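Local atomic coordinates of DNR protein (Pseudomonas aeruginosa, PDB entry 2Z69), a protein that senses nitric oxide through its N-terminal sensor domain and, as a dissimilative nitrate respiration regulator of the CRP/FNR type, probably binds DNA to control transcription. Residues Q15-H18 against L19-P22; V46-Q49 against G50-A53. One frame throughout, in Å; residues are numbered along the deposited sequence.

How the contacts relate
From the N terminus the chain runs through helix 6-14, and contact 1 (15-22) then closes the tight loop that carries it toward helix 25-33; its side chains also reach strand 86-87 and helix 127-140, so it ties the helical base to one sheet of the beta barrel. Strand 36-40 follows, and contact 2 (46-53) closes the turn between strands 45-47 and 55-59, which belong to different sheets. The two contacts come in series, neither enclosing nor crossing the other. The centres of contacts 1 and 2 are about 25 Å apart, on opposite sides of the chain's centre. Between their nearest atoms about 12 Å remains.

Contact 1: residues Q15-H18 against L19-P22; sequences QSHH and LFEP
His17 and Leu19 meet where the chain leaving helix 6-14 curls back on itself. The backbone N of Leu19 donates to the imidazole ND1 of His17, 3.0 Å away and nearly straight at 169°, although the amide lies somewhat out of the ring plane. Histidine suits this place because an unprotonated ring nitrogen can accept a main-chain N-H two residues on. The His17 side chain runs alongside Leu19, its CG swung to the far side from the backbone N (chi1 -169°), and ND1 lies 3.6 Å from Leu19 CB. Phe20 closes the packed side: its CD1 comes 3.9 Å from His17 ND1, the ring planes inclined at 58°. Buried apolar chains suit this inward face, Phe20 reaching Leu28, Leu31 and Phe114, and Leu19 reaching Thr86 and Leu133. Within the turn, His17 O accepts from Phe20 N at 3.0 Å and from Glu21 N at 2.9 Å, the latter bond being more bent. Gln15, its flexible chain bent at chi2, turns its amide toward the loop carbonyls, NE2 lying 2.7 Å from Phe20 O and hydrogen-bonding Leu23 O.

The solvent side is looser: His18 and Glu21, polar and exposed, suit it.

Imidazole and carbonyl of His17 thus take up three successive amides, so His17 helps set the path of the loop while satisfying polar groups beside the hydrophobic interior.

Contact 2: residues V46-Q49 against G50-A53; sequences VFRQ and GEPA
Arg48 to Glu51 form a type II beta turn, closed by Glu51 N donating to Arg48 O at 3.1 Å, with Gly50 in the third position at a positive phi of 95°, a backbone conformation that glycine, lacking a side chain, adopts readily. Across this turn the Glu51 carboxylate folds back over Arg48. Its OE1 accepts the backbone N of Arg48 at 2.9 Å, a straight bond of 169° that arrives from well above the carboxylate plane. The second oxygen, OE2, takes Arg48 NH1 on its syn side in a salt bridge of 3.2 Å, close to the edge of the guanidinium, and the two charged planes are inclined at 65°. Glutamate has the right length: its CB already points toward 46-49, and the chain, extended beyond CG, carries both oxygens to Arg48 and lays Glu51 CD 3.7 Å from Arg48 CB. The long aliphatic part of Arg48 packs against the same acid, CD lying 3.6 Å from Glu51 OE2.

Phe47 turns away to the buried side, stacking on Tyr99 and touching Leu151 of the second subunit. It also joins Val46 in a classic beta bulge opposite Ala103, just before the turn. Gln49, exposed at the first corner, offers its N to Thr102 OG1.

One carboxylate therefore serves both the main chain and the side chain of Arg48; the neighbouring guanidinium probably helps keep it ionised, reinforcing a surface turn of the cyclic nucleotide-binding fold.

Contact 1: residues Q15-H18 against L19-P22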
ATOM      1  N   GLN B  15      -2.651  21.848   5.309  1.00 21.12           N
ATOM      2  CA  GLN B  15      -3.723  21.367   4.454  1.00 21.91           C
ATOM      3  C   GLN B  15      -3.272  21.311   2.989  1.00 21.88           C
ATOM      4  O   GLN B  15      -3.840  20.573   2.185  1.00 22.82           O
ATOM      5  CB  GLN B  15      -5.000  22.214   4.640  1.00 22.36           C
ATOM      6  CG  GLN B  15      -6.265  21.563   4.108  1.00 27.64           C
ATOM      7  CD  GLN B  15      -6.802  20.425   4.988  1.00 38.89           C
ATOM      8  OE1 GLN B  15      -7.536  20.662   5.956  1.00 45.20           O
ATOM      9  NE2 GLN B  15      -6.477  19.184   4.624  1.00 38.85           N
ATOM     10  N   SER B  16      -2.232  22.067   2.648  1.00 22.29           N
ATOM     11  CA  SER B  16      -1.713  22.080   1.268  1.00 22.62           C
ATOM     12  C   SER B  16      -0.988  20.784   0.917  1.00 21.86           C
ATOM     13  O   SER B  16      -1.001  20.334  -0.231  1.00 23.39           O
ATOM     14  CB  SER B  16      -0.783  23.280   1.039  1.00 22.00           C
ATOM     15  OG  SER B  16       0.169  23.395   2.080  1.00 24.32           O
ATOM     16  N   HIS B  17      -0.368  20.189   1.918  1.00 19.19           N
ATOM     17  CA  HIS B  17       0.460  19.017   1.748  1.00 18.76           C
ATOM     18  C   HIS B  17      -0.350  17.729   1.544  1.00 19.18           C
ATOM     19  O   HIS B  17      -1.272  17.451   2.312  1.00 20.26           O
ATOM     20  CB  HIS B  17       1.361  18.873   2.978  1.00 17.31           C
ATOM     21  CG  HIS B  17       2.431  17.849   2.809  1.00 15.72           C
ATOM     22  ND1 HIS B  17       2.178  16.499   2.866  1.00 14.85           N
ATOM     23  CD2 HIS B  17       3.751  17.976   2.554  1.00  9.12           C
ATOM     24  CE1 HIS B  17       3.298  15.832   2.656  1.00 15.09           C
ATOM     25  NE2 HIS B  17       4.272  16.706   2.473  1.00 16.42           N
ATOM     26  N   HIS B  18       0.025  16.929   0.544  1.00 18.70           N
ATOM     27  CA  HIS B  18      -0.724  15.708   0.169  1.00 19.86           C
ATOM     28  C   HIS B  18      -1.011  14.694   1.294  1.00 19.54           C
ATOM     29  O   HIS B  18      -1.942  13.895   1.160  1.00 19.30           O
ATOM     30  CB  HIS B  18      -0.052  14.972  -1.002  1.00 20.24           C
ATOM     31  CG  HIS B  18       1.291  14.399  -0.663  1.00 23.61           C
ATOM     32  ND1 HIS B  18       1.446  13.182  -0.031  1.00 32.08           N
ATOM     33  CD2 HIS B  18       2.543  14.894  -0.839  1.00 26.10           C
ATOM     34  CE1 HIS B  18       2.735  12.951   0.165  1.00 26.12           C
ATOM     35  NE2 HIS B  18       3.421  13.967  -0.330  1.00 24.11           N
ATOM     36  N   LEU B  19      -0.229  14.704   2.382  1.00 18.70           N
ATOM     37  CA  LEU B  19      -0.454  13.736   3.483  1.00 19.33           C
ATOM     38  C   LEU B  19      -1.617  14.104   4.400  1.00 18.76           C
ATOM     39  O   LEU B  19      -2.158  13.243   5.123  1.00 18.21           O
ATOM     40  CB  LEU B  19       0.820  13.522   4.317  1.00 19.45           C
ATOM     41  CG  LEU B  19       1.826  12.540   3.718  1.00 20.91           C
ATOM     42  CD1 LEU B  19       2.958  12.257   4.675  1.00 21.47           C
ATOM     43  CD2 LEU B  19       1.156  11.238   3.272  1.00 22.05           C
ATOM     44  N   PHE B  20      -1.986  15.385   4.364  1.00 18.37           N
ATOM     45  CA  PHE B  20      -2.971  15.958   5.269  1.00 19.30           C
ATOM     46  C   PHE B  20      -4.137  16.539   4.491  1.00 19.98           C
ATOM     47  O   PHE B  20      -5.177  16.824   5.069  1.00 20.77           O
ATOM     48  CB  PHE B  20      -2.340  17.047   6.164  1.00 18.84           C
ATOM     49  CG  PHE B  20      -1.055  16.630   6.808  1.00 19.01           C
ATOM     50  CD1 PHE B  20       0.168  16.934   6.215  1.00 20.66           C
ATOM     51  CD2 PHE B  20      -1.062  15.907   7.984  1.00 15.22           C
ATOM     52  CE1 PHE B  20       1.379  16.537   6.813  1.00 24.72           C
ATOM     53  CE2 PHE B  20       0.128  15.491   8.567  1.00 20.83           C
ATOM     54  CZ  PHE B  20       1.350  15.819   7.984  1.00 21.70           C
ATOM     55  N   GLU B  21      -3.950  16.714   3.182  1.00 21.23           N
ATOM     56  CA  GLU B  21      -4.984  17.279   2.292  1.00 22.25           C
ATOM     57  C   GLU B  21      -6.347  16.567   2.354  1.00 21.97           C
ATOM     58  O   GLU B  21      -7.380  17.230   2.560  1.00 22.02           O
ATOM     59  CB  GLU B  21      -4.459  17.359   0.841  1.00 21.96           C
ATOM     60  CG  GLU B  21      -5.529  17.324  -0.255  1.00 27.63           C
ATOM     61  CD  GLU B  21      -6.396  18.563  -0.270  1.00 34.85           C
ATOM     62  OE1 GLU B  21      -5.931  19.612   0.231  1.00 37.06           O
ATOM     63  OE2 GLU B  21      -7.541  18.490  -0.779  1.00 40.93           O
ATOM     64  N   PRO B  22      -6.371  15.222   2.174  1.00 21.94           N
ATOM     65  CA  PRO B  22      -7.685  14.543   2.139  1.00 21.65           C
ATOM     66  C   PRO B  22      -8.404  14.507   3.499  1.00 21.60           C
ATOM     67  O   PRO B  22      -9.584  14.121   3.570  1.00 21.33           O
ATOM     68  CB  PRO B  22      -7.342  13.121   1.666  1.00 21.78           C
ATOM     69  CG  PRO B  22      -5.891  13.177   1.191  1.00 21.28           C
ATOM     70  CD  PRO B  22      -5.261  14.269   1.979  1.00 21.87           C
TER

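Contact 2: residues V46-Q49 against G50-A53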
ATOM      1  N   VAL B  46      17.082  14.679  14.583  1.00 19.90           N
ATOM      2  CA  VAL B  46      15.616  14.536  14.687  1.00 21.03           C
ATOM      3  C   VAL B  46      15.323  13.108  15.232  1.00 22.31           C
ATOM      4  O   VAL B  46      14.525  12.933  16.119  1.00 20.63           O
ATOM      5  CB  VAL B  46      14.902  14.666  13.379  1.00 21.45           C
ATOM      6  CG1 VAL B  46      13.395  14.775  13.637  1.00 21.56           C
ATOM      7  CG2 VAL B  46      15.390  15.910  12.585  1.00 21.41           C
ATOM      8  N   PHE B  47      15.986  12.100  14.662  1.00 20.42           N
ATOM      9  CA  PHE B  47      15.977  10.762  15.215  1.00 20.60           C
ATOM     10  C   PHE B  47      17.255  10.080  14.726  1.00 20.56           C
ATOM     11  O   PHE B  47      17.914  10.590  13.795  1.00 19.05           O
ATOM     12  CB  PHE B  47      14.729   9.991  14.793  1.00 18.60           C
ATOM     13  CG  PHE B  47      14.466   9.985  13.285  1.00 20.52           C
ATOM     14  CD1 PHE B  47      13.484  10.777  12.747  1.00 17.12           C
ATOM     15  CD2 PHE B  47      15.162   9.116  12.431  1.00 17.11           C
ATOM     16  CE1 PHE B  47      13.194  10.717  11.325  1.00 18.97           C
ATOM     17  CE2 PHE B  47      14.898   9.067  11.069  1.00 21.33           C
ATOM     18  CZ  PHE B  47      13.899   9.881  10.523  1.00 17.50           C
ATOM     19  N   ARG B  48      17.628   9.007  15.418  1.00 18.03           N
ATOM     20  CA  ARG B  48      18.823   8.212  15.105  1.00 18.69           C
ATOM     21  C   ARG B  48      18.437   6.809  14.605  1.00 19.61           C
ATOM     22  O   ARG B  48      17.444   6.246  15.047  1.00 18.12           O
ATOM     23  CB  ARG B  48      19.750   8.101  16.330  1.00 17.63           C
ATOM     24  CG  ARG B  48      20.137   9.476  16.940  1.00 18.00           C
ATOM     25  CD  ARG B  48      20.807   9.304  18.342  1.00 19.97           C
ATOM     26  NE  ARG B  48      21.155  10.629  18.895  1.00 16.84           N
ATOM     27  CZ  ARG B  48      20.251  11.430  19.435  1.00 21.24           C
ATOM     28  NH1 ARG B  48      18.989  11.016  19.513  1.00 16.70           N
ATOM     29  NH2 ARG B  48      20.608  12.606  19.937  1.00 17.81           N
ATOM     30  N   GLN B  49      19.231   6.267  13.681  1.00 18.98           N
ATOM     31  CA  GLN B  49      18.986   4.963  13.153  1.00 19.63           C
ATOM     32  C   GLN B  49      18.970   3.999  14.347  1.00 19.85           C
ATOM     33  O   GLN B  49      19.805   4.111  15.227  1.00 19.65           O
ATOM     34  CB  GLN B  49      20.062   4.582  12.136  1.00 19.24           C
ATOM     35  CG  GLN B  49      20.013   3.053  11.702  1.00 20.38           C
ATOM     36  CD  GLN B  49      20.929   2.749  10.541  1.00 21.97           C
ATOM     37  OE1 GLN B  49      21.456   3.667   9.895  1.00 24.07           O
ATOM     38  NE2 GLN B  49      21.123   1.451  10.251  1.00 21.61           N
ATOM     39  N   GLY B  50      17.978   3.104  14.380  1.00 19.35           N
ATOM     40  CA  GLY B  50      17.904   2.040  15.392  1.00 19.25           C
ATOM     41  C   GLY B  50      17.047   2.418  16.587  1.00 18.09           C
ATOM     42  O   GLY B  50      16.801   1.608  17.452  1.00 17.36           O
ATOM     43  N   GLU B  51      16.600   3.658  16.630  1.00 18.02           N
ATOM     44  CA  GLU B  51      15.648   4.093  17.622  1.00 19.30           C
ATOM     45  C   GLU B  51      14.260   3.686  17.214  1.00 19.19           C
ATOM     46  O   GLU B  51      13.967   3.660  16.019  1.00 18.45           O
ATOM     47  CB  GLU B  51      15.680   5.622  17.731  1.00 19.31           C
ATOM     48  CG  GLU B  51      16.825   6.097  18.571  1.00 24.05           C
ATOM     49  CD  GLU B  51      16.899   7.631  18.641  1.00 31.77           C
ATOM     50  OE1 GLU B  51      16.245   8.364  17.847  1.00 23.90           O
ATOM     51  OE2 GLU B  51      17.637   8.089  19.524  1.00 29.72           O
ATOM     52  N   PRO B  52      13.374   3.439  18.205  1.00 20.07           N
ATOM     53  CA  PRO B  52      11.989   3.050  17.920  1.00 21.35           C
ATOM     54  C   PRO B  52      11.270   4.057  17.030  1.00 21.35           C
ATOM     55  O   PRO B  52      11.264   5.246  17.327  1.00 22.38           O
ATOM     56  CB  PRO B  52      11.359   2.953  19.326  1.00 22.24           C
ATOM     57  CG  PRO B  52      12.514   2.645  20.205  1.00 21.37           C
ATOM     58  CD  PRO B  52      13.618   3.494  19.661  1.00 19.55           C
ATOM     59  N   ALA B  53      10.699   3.600  15.919  1.00 20.80           N
ATOM     60  CA  ALA B  53      10.101   4.567  14.987  1.00 20.87           C
ATOM     61  C   ALA B  53       8.628   4.686  15.285  1.00 20.82           C
ATOM     62  O   ALA B  53       7.852   3.832  14.859  1.00 23.15           O
ATOM     63  CB  ALA B  53      10.307   4.134  13.548  1.00 19.90           C
TER